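Local structure of gdp-l-fucose synthetase (6AQZ) at residues 42-47 with 246-251; 223-228 with 277-282. The protein binds NADP and, as a GDP-L-fucose synthetase of the NAD-dependent epimerase/dehydratase family, probably carries out the NADPH-dependent last step of GDP-L-fucose synthesis. One frame throughout, in Å; residues are numbered along the deposited sequence.

Contact 1 (42-47 with 246-251)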
loop_
_atom_site.group_PDB
_atom_site.type_symbol
_atom_site.label_atom_id
_atom_site.label_comp_id
_atom_site.label_asym_id
_atom_site.label_seq_id
_atom_site.Cartn_x
_atom_site.Cartn_y
_atom_site.Cartn_z
ATOM N N HIS A 42 -30.583 -6.773 -8.690
ATOM C CA HIS A 42 -31.987 -6.800 -8.303
ATOM C C HIS A 42 -32.606 -5.398 -8.346
ATOM O O HIS A 42 -33.702 -5.213 -8.878
ATOM C CB HIS A 42 -32.115 -7.435 -6.922
ATOM C CG HIS A 42 -33.499 -7.378 -6.354
ATOM N ND1 HIS A 42 -33.833 -6.564 -5.293
ATOM C CD2 HIS A 42 -34.634 -8.028 -6.704
ATOM C CE1 HIS A 42 -35.117 -6.713 -5.015
ATOM N NE2 HIS A 42 -35.626 -7.597 -5.855
ATOM N N ILE A 43 -31.925 -4.394 -7.784
ATOM C CA ILE A 43 -32.467 -3.040 -7.801
ATOM C C ILE A 43 -32.558 -2.515 -9.232
ATOM O O ILE A 43 -33.581 -1.950 -9.637
ATOM C CB ILE A 43 -31.616 -2.114 -6.915
ATOM C CG1 ILE A 43 -31.720 -2.556 -5.457
ATOM C CG2 ILE A 43 -32.028 -0.637 -7.113
ATOM C CD1 ILE A 43 -33.153 -2.648 -4.984
ATOM N N VAL A 44 -31.511 -2.741 -10.035
ATOM C CA VAL A 44 -31.542 -2.287 -11.423
ATOM C C VAL A 44 -32.776 -2.830 -12.142
ATOM O O VAL A 44 -33.445 -2.108 -12.895
ATOM C CB VAL A 44 -30.237 -2.680 -12.141
ATOM C CG1 VAL A 44 -30.443 -2.733 -13.660
ATOM C CG2 VAL A 44 -29.116 -1.693 -11.802
ATOM N N LYS A 45 -33.110 -4.098 -11.903
ATOM C CA LYS A 45 -34.269 -4.704 -12.553
ATOM C C LYS A 45 -35.582 -4.250 -11.921
ATOM O O LYS A 45 -36.559 -3.982 -12.631
ATOM C CB LYS A 45 -34.152 -6.229 -12.516
ATOM N N LYS A 46 -35.629 -4.168 -10.595
ATOM C CA LYS A 46 -36.857 -3.757 -9.931
ATOM C C LYS A 46 -37.220 -2.335 -10.323
ATOM O O LYS A 46 -38.372 -2.041 -10.653
ATOM C CB LYS A 46 -36.684 -3.863 -8.417
ATOM C CG LYS A 46 -37.871 -3.361 -7.626
ATOM C CD LYS A 46 -37.562 -3.364 -6.140
ATOM C CE LYS A 46 -38.778 -2.923 -5.350
ATOM N NZ LYS A 46 -38.535 -2.977 -3.885
ATOM N N GLU A 47 -36.244 -1.437 -10.304
ATOM C CA GLU A 47 -36.491 -0.041 -10.630
ATOM C C GLU A 47 -36.313 0.262 -12.118
ATOM O O GLU A 47 -36.436 1.419 -12.519
ATOM C CB GLU A 47 -35.592 0.838 -9.749
ATOM C CG GLU A 47 -35.924 0.649 -8.272
ATOM C CD GLU A 47 -35.149 1.555 -7.330
ATOM O OE1 GLU A 47 -34.196 2.237 -7.763
ATOM O OE2 GLU A 47 -35.512 1.585 -6.136
ATOM N N MET A 246 -28.188 2.717 -2.020
ATOM C CA MET A 246 -27.224 3.730 -1.620
ATOM C C MET A 246 -26.072 3.801 -2.609
ATOM O O MET A 246 -25.599 4.897 -2.949
ATOM C CB MET A 246 -26.696 3.418 -0.224
ATOM C CG MET A 246 -27.798 3.295 0.783
ATOM S SD MET A 246 -27.273 2.567 2.337
ATOM C CE MET A 246 -26.588 3.986 3.178
ATOM N N LEU A 247 -25.615 2.645 -3.086
ATOM C CA LEU A 247 -24.552 2.649 -4.086
ATOM C C LEU A 247 -25.039 3.292 -5.377
ATOM O O LEU A 247 -24.303 4.055 -6.015
ATOM C CB LEU A 247 -24.044 1.224 -4.339
ATOM C CG LEU A 247 -23.041 0.911 -5.457
ATOM C CD1 LEU A 247 -21.694 1.672 -5.272
ATOM C CD2 LEU A 247 -22.765 -0.566 -5.472
ATOM N N LEU A 248 -26.273 2.974 -5.794
ATOM C CA LEU A 248 -26.791 3.555 -7.029
ATOM C C LEU A 248 -27.001 5.064 -6.897
ATOM O O LEU A 248 -26.685 5.819 -7.823
ATOM C CB LEU A 248 -28.068 2.841 -7.450
ATOM C CG LEU A 248 -27.720 1.434 -7.955
ATOM C CD1 LEU A 248 -28.975 0.588 -8.177
ATOM C CD2 LEU A 248 -26.835 1.463 -9.198
ATOM N N TRP A 249 -27.521 5.522 -5.758
ATOM C CA TRP A 249 -27.562 6.958 -5.510
ATOM C C TRP A 249 -26.169 7.582 -5.643
ATOM O O TRP A 249 -26.010 8.647 -6.248
ATOM C CB TRP A 249 -28.154 7.230 -4.124
ATOM C CG TRP A 249 -28.110 8.653 -3.750
ATOM C CD1 TRP A 249 -29.091 9.584 -3.930
ATOM C CD2 TRP A 249 -27.012 9.344 -3.136
ATOM N NE1 TRP A 249 -28.676 10.811 -3.471
ATOM C CE2 TRP A 249 -27.405 10.694 -2.972
ATOM C CE3 TRP A 249 -25.736 8.952 -2.710
ATOM C CZ2 TRP A 249 -26.573 11.653 -2.393
ATOM C CZ3 TRP A 249 -24.894 9.916 -2.139
ATOM C CH2 TRP A 249 -25.320 11.247 -1.993
ATOM N N THR A 250 -25.151 6.919 -5.100
ATOM C CA THR A 250 -23.781 7.426 -5.177
ATOM C C THR A 250 -23.329 7.588 -6.626
ATOM O O THR A 250 -22.797 8.628 -7.003
ATOM C CB THR A 250 -22.848 6.489 -4.389
ATOM O OG1 THR A 250 -23.217 6.495 -3.002
ATOM C CG2 THR A 250 -21.377 6.894 -4.508
ATOM N N MET A 251 -23.573 6.587 -7.464
ATOM C CA MET A 251 -23.230 6.694 -8.881
ATOM C C MET A 251 -23.975 7.843 -9.546
ATOM O O MET A 251 -23.475 8.452 -10.493
ATOM C CB MET A 251 -23.553 5.377 -9.595
ATOM C CG MET A 251 -23.348 5.357 -11.099
ATOM S SD MET A 251 -23.835 3.731 -11.818
ATOM C CE MET A 251 -25.595 3.764 -11.648
#
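Ile43 and Leu248 meet through one methyl each: CG2 of Ile43 lies 3.5 Å from CD1 of Leu248, and the same CD1 stands 4.0 Å from Ile43 CB. Both CB atoms head for the opposite helix, yet the two chains slip past each other in opposite directions instead of butting end to end. In Ile43 the CG2 branch is anti to the backbone N (chi1 -65° for CG1), which brings that short branch against the leucine while the CG1-CD1 arm turns elsewhere. CD1 of Leu248 also reaches Val44, whose CG2 is the nearer methyl at 4.3 Å, a looser approach than that of Ile43. The contact is thus one leucine methyl against two neighbouring side chains, apolar and buried. Behind it, Met246 O takes both Thr250 N and Thr250 OG1 (2.9 Å) from opposite faces of its carbonyl plane. In the Rossmann-type fold this joins the C-terminal part of helix 35-46, whose start probably carries the glycine-rich dinucleotide-binding motif, to helix 240-253. Trp53 of strand 52-55 touches both Val44 and Leu248 from the sheet side, Ile43 also packs on Ala244 and Arg245, and Leu247 and Thr250 rest on Ile125 of strand 123-127.

Contact 2 (223-228 with 277-282)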
loop_
_atom_site.group_PDB
_atom_site.type_symbol
_atom_site.label_atom_id
_atom_site.label_comp_id
_atom_site.label_asym_id
_atom_site.label_seq_id
_atom_site.Cartn_x
_atom_site.Cartn_y
_atom_site.Cartn_z
ATOM N N THR A 223 -31.476 -30.203 16.486
ATOM C CA THR A 223 -30.468 -29.807 17.451
ATOM C C THR A 223 -30.796 -28.443 18.046
ATOM O O THR A 223 -31.878 -27.885 17.848
ATOM C CB THR A 223 -29.096 -29.808 16.787
ATOM O OG1 THR A 223 -29.004 -28.717 15.863
ATOM C CG2 THR A 223 -28.893 -31.104 16.034
ATOM N N ASP A 224 -29.869 -27.930 18.838
ATOM C CA ASP A 224 -29.966 -26.592 19.387
ATOM C C ASP A 224 -29.305 -25.607 18.435
ATOM O O ASP A 224 -28.365 -25.950 17.710
ATOM C CB ASP A 224 -29.313 -26.512 20.766
ATOM C CG ASP A 224 -30.145 -27.170 21.851
ATOM O OD1 ASP A 224 -31.232 -27.720 21.543
ATOM O OD2 ASP A 224 -29.708 -27.137 23.019
ATOM N N PHE A 225 -29.861 -24.397 18.392
ATOM C CA PHE A 225 -29.286 -23.272 17.662
ATOM C C PHE A 225 -28.214 -22.644 18.548
ATOM O O PHE A 225 -28.531 -22.070 19.597
ATOM C CB PHE A 225 -30.394 -22.276 17.324
ATOM C CG PHE A 225 -29.949 -21.092 16.495
ATOM C CD1 PHE A 225 -28.796 -21.136 15.739
ATOM C CD2 PHE A 225 -30.691 -19.914 16.507
ATOM C CE1 PHE A 225 -28.404 -20.039 15.002
ATOM C CE2 PHE A 225 -30.302 -18.818 15.777
ATOM C CZ PHE A 225 -29.158 -18.881 15.022
ATOM N N VAL A 226 -26.947 -22.778 18.159
ATOM C CA VAL A 226 -25.817 -22.368 18.997
ATOM C C VAL A 226 -25.180 -21.116 18.416
ATOM O O VAL A 226 -24.754 -21.113 17.254
ATOM C CB VAL A 226 -24.772 -23.484 19.132
ATOM C CG1 VAL A 226 -23.643 -23.028 20.049
ATOM C CG2 VAL A 226 -25.431 -24.801 19.628
ATOM N N VAL A 227 -25.077 -20.070 19.234
ATOM C CA VAL A 227 -24.438 -18.808 18.861
ATOM C C VAL A 227 -23.138 -18.677 19.643
ATOM O O VAL A 227 -23.136 -18.804 20.874
ATOM C CB VAL A 227 -25.359 -17.609 19.160
ATOM C CG1 VAL A 227 -24.781 -16.315 18.610
ATOM C CG2 VAL A 227 -26.776 -17.866 18.640
ATOM N N PHE A 228 -22.044 -18.372 18.949
ATOM C CA PHE A 228 -20.781 -18.198 19.657
ATOM C C PHE A 228 -20.812 -16.888 20.432
ATOM O O PHE A 228 -21.482 -15.928 20.040
ATOM C CB PHE A 228 -19.595 -18.203 18.691
ATOM C CG PHE A 228 -19.330 -19.539 18.061
ATOM C CD1 PHE A 228 -19.773 -20.704 18.663
ATOM C CD2 PHE A 228 -18.638 -19.630 16.866
ATOM C CE1 PHE A 228 -19.535 -21.932 18.083
ATOM C CE2 PHE A 228 -18.395 -20.858 16.283
ATOM C CZ PHE A 228 -18.843 -22.008 16.892
ATOM N N GLN A 277 -32.002 -13.927 17.523
ATOM C CA GLN A 277 -33.429 -14.088 17.806
ATOM C C GLN A 277 -34.280 -13.795 16.573
ATOM O O GLN A 277 -35.239 -14.522 16.280
ATOM C CB GLN A 277 -33.848 -13.180 18.959
ATOM C CG GLN A 277 -35.291 -13.341 19.364
ATOM C CD GLN A 277 -35.575 -14.725 19.911
ATOM O OE1 GLN A 277 -34.702 -15.354 20.499
ATOM N NE2 GLN A 277 -36.796 -15.207 19.721
ATOM N N THR A 278 -33.935 -12.733 15.838
ATOM C CA THR A 278 -34.670 -12.404 14.623
ATOM C C THR A 278 -34.551 -13.523 13.609
ATOM O O THR A 278 -35.521 -13.857 12.919
ATOM C CB THR A 278 -34.124 -11.110 14.024
ATOM O OG1 THR A 278 -33.991 -10.139 15.056
ATOM C CG2 THR A 278 -35.043 -10.578 12.932
ATOM N N ILE A 279 -33.357 -14.105 13.502
ATOM C CA ILE A 279 -33.148 -15.248 12.629
ATOM C C ILE A 279 -33.952 -16.428 13.130
ATOM O O ILE A 279 -34.607 -17.128 12.350
ATOM C CB ILE A 279 -31.650 -15.579 12.552
ATOM C CG1 ILE A 279 -30.901 -14.468 11.798
ATOM C CG2 ILE A 279 -31.439 -16.968 11.947
ATOM C CD1 ILE A 279 -29.392 -14.652 11.782
ATOM N N LYS A 280 -33.933 -16.646 14.446
ATOM C CA LYS A 280 -34.704 -17.731 15.030
ATOM C C LYS A 280 -36.177 -17.594 14.659
ATOM O O LYS A 280 -36.774 -18.526 14.109
ATOM C CB LYS A 280 -34.511 -17.747 16.550
ATOM C CG LYS A 280 -35.388 -18.776 17.240
ATOM C CD LYS A 280 -35.276 -18.749 18.758
ATOM C CE LYS A 280 -36.448 -19.522 19.355
ATOM N NZ LYS A 280 -36.151 -20.038 20.709
ATOM N N ASP A 281 -36.755 -16.404 14.876
ATOM C CA ASP A 281 -38.180 -16.211 14.640
ATOM C C ASP A 281 -38.544 -16.086 13.170
ATOM O O ASP A 281 -39.738 -16.139 12.851
ATOM C CB ASP A 281 -38.670 -14.950 15.356
ATOM C CG ASP A 281 -38.542 -15.040 16.850
ATOM O OD1 ASP A 281 -38.705 -16.154 17.395
ATOM O OD2 ASP A 281 -38.280 -13.991 17.477
ATOM N N ALA A 282 -37.570 -16.060 12.259
ATOM C CA ALA A 282 -37.887 -15.973 10.838
ATOM C C ALA A 282 -37.881 -17.345 10.189
ATOM O O ALA A 282 -38.602 -17.569 9.214
ATOM C CB ALA A 282 -36.890 -15.069 10.103
#
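Phe225 reaches from strand 225-228 to helix 272-283 and meets Ile279 and Lys280 there. Its ring carbon CZ lies 4.3 Å from CG2 of Ile279, a loose apolar contact in which the methyl comes at the ring obliquely. With chi1 at -177° the ring swings off the strand toward the helix. The other approach is at the ring edge: CB of Lys280 sits near the ring plane, 4.4 Å from Phe225 CD2. Only the root of the lysine takes part, since its extended chain leads the ammonium away to Gly287 O, with which NZ forms a hydrogen bond.

Polar bonding stays within each element or goes to its neighbours. On the helix, Gln277 NE2 donates to OD2 of Asp281 one turn on (3.0 Å, N-H...O angle 150°). The carboxylate oxygen is met on its syn side, with the donor 30° out of the carboxylate plane. Gln277 O also accepts the backbone N of Asp281, and the side-chain bond therefore spans the same turn as this main-chain one. The strand's backbone bonds go mainly to the parallel strand 289-292: Phe225 and Val227 both pair with Val290, Val227 also with Asp292, and Phe225 reaches Asn288 just before it; Val226 O accepts from Lys214 NZ.

Further apolar groups close in round the ring: Cys215 of helix 207-221 touches both Phe225 and Ile279, while Phe285 packs on Phe225 and Lys280. This contact thus probably rests on dispersion and the burial of an aromatic ring. With every cross-contact apolar and at 4.3 Å or more, the geometry is consistent with little directional preference of its own; the ring's orientation is probably fixed by the packing around it and by the strand pairing.

How the contacts relate
Both contacts are buried and apolar, but they occupy different parts of the molecule. The centre of contact 1, about 14 Å from the chain centre, lies where helix packs on helix beside the main sheet, through aliphatic side chains alone. The centre of contact 2 is farther out, about 25 Å from the chain centre; there a strand of the small sheet meets a helix through an aromatic ring, one partner being the aliphatic base of a lysine. They share no helix or strand. The nearest atoms of contact 1 and contact 2 are about 17 Å apart. Their segments alternate along the chain: strand 225-228 precedes helix 240-253, and helix 272-283 follows it. The side chains of Ile43 and Ile279 are each about 14 Å from the bound NADP.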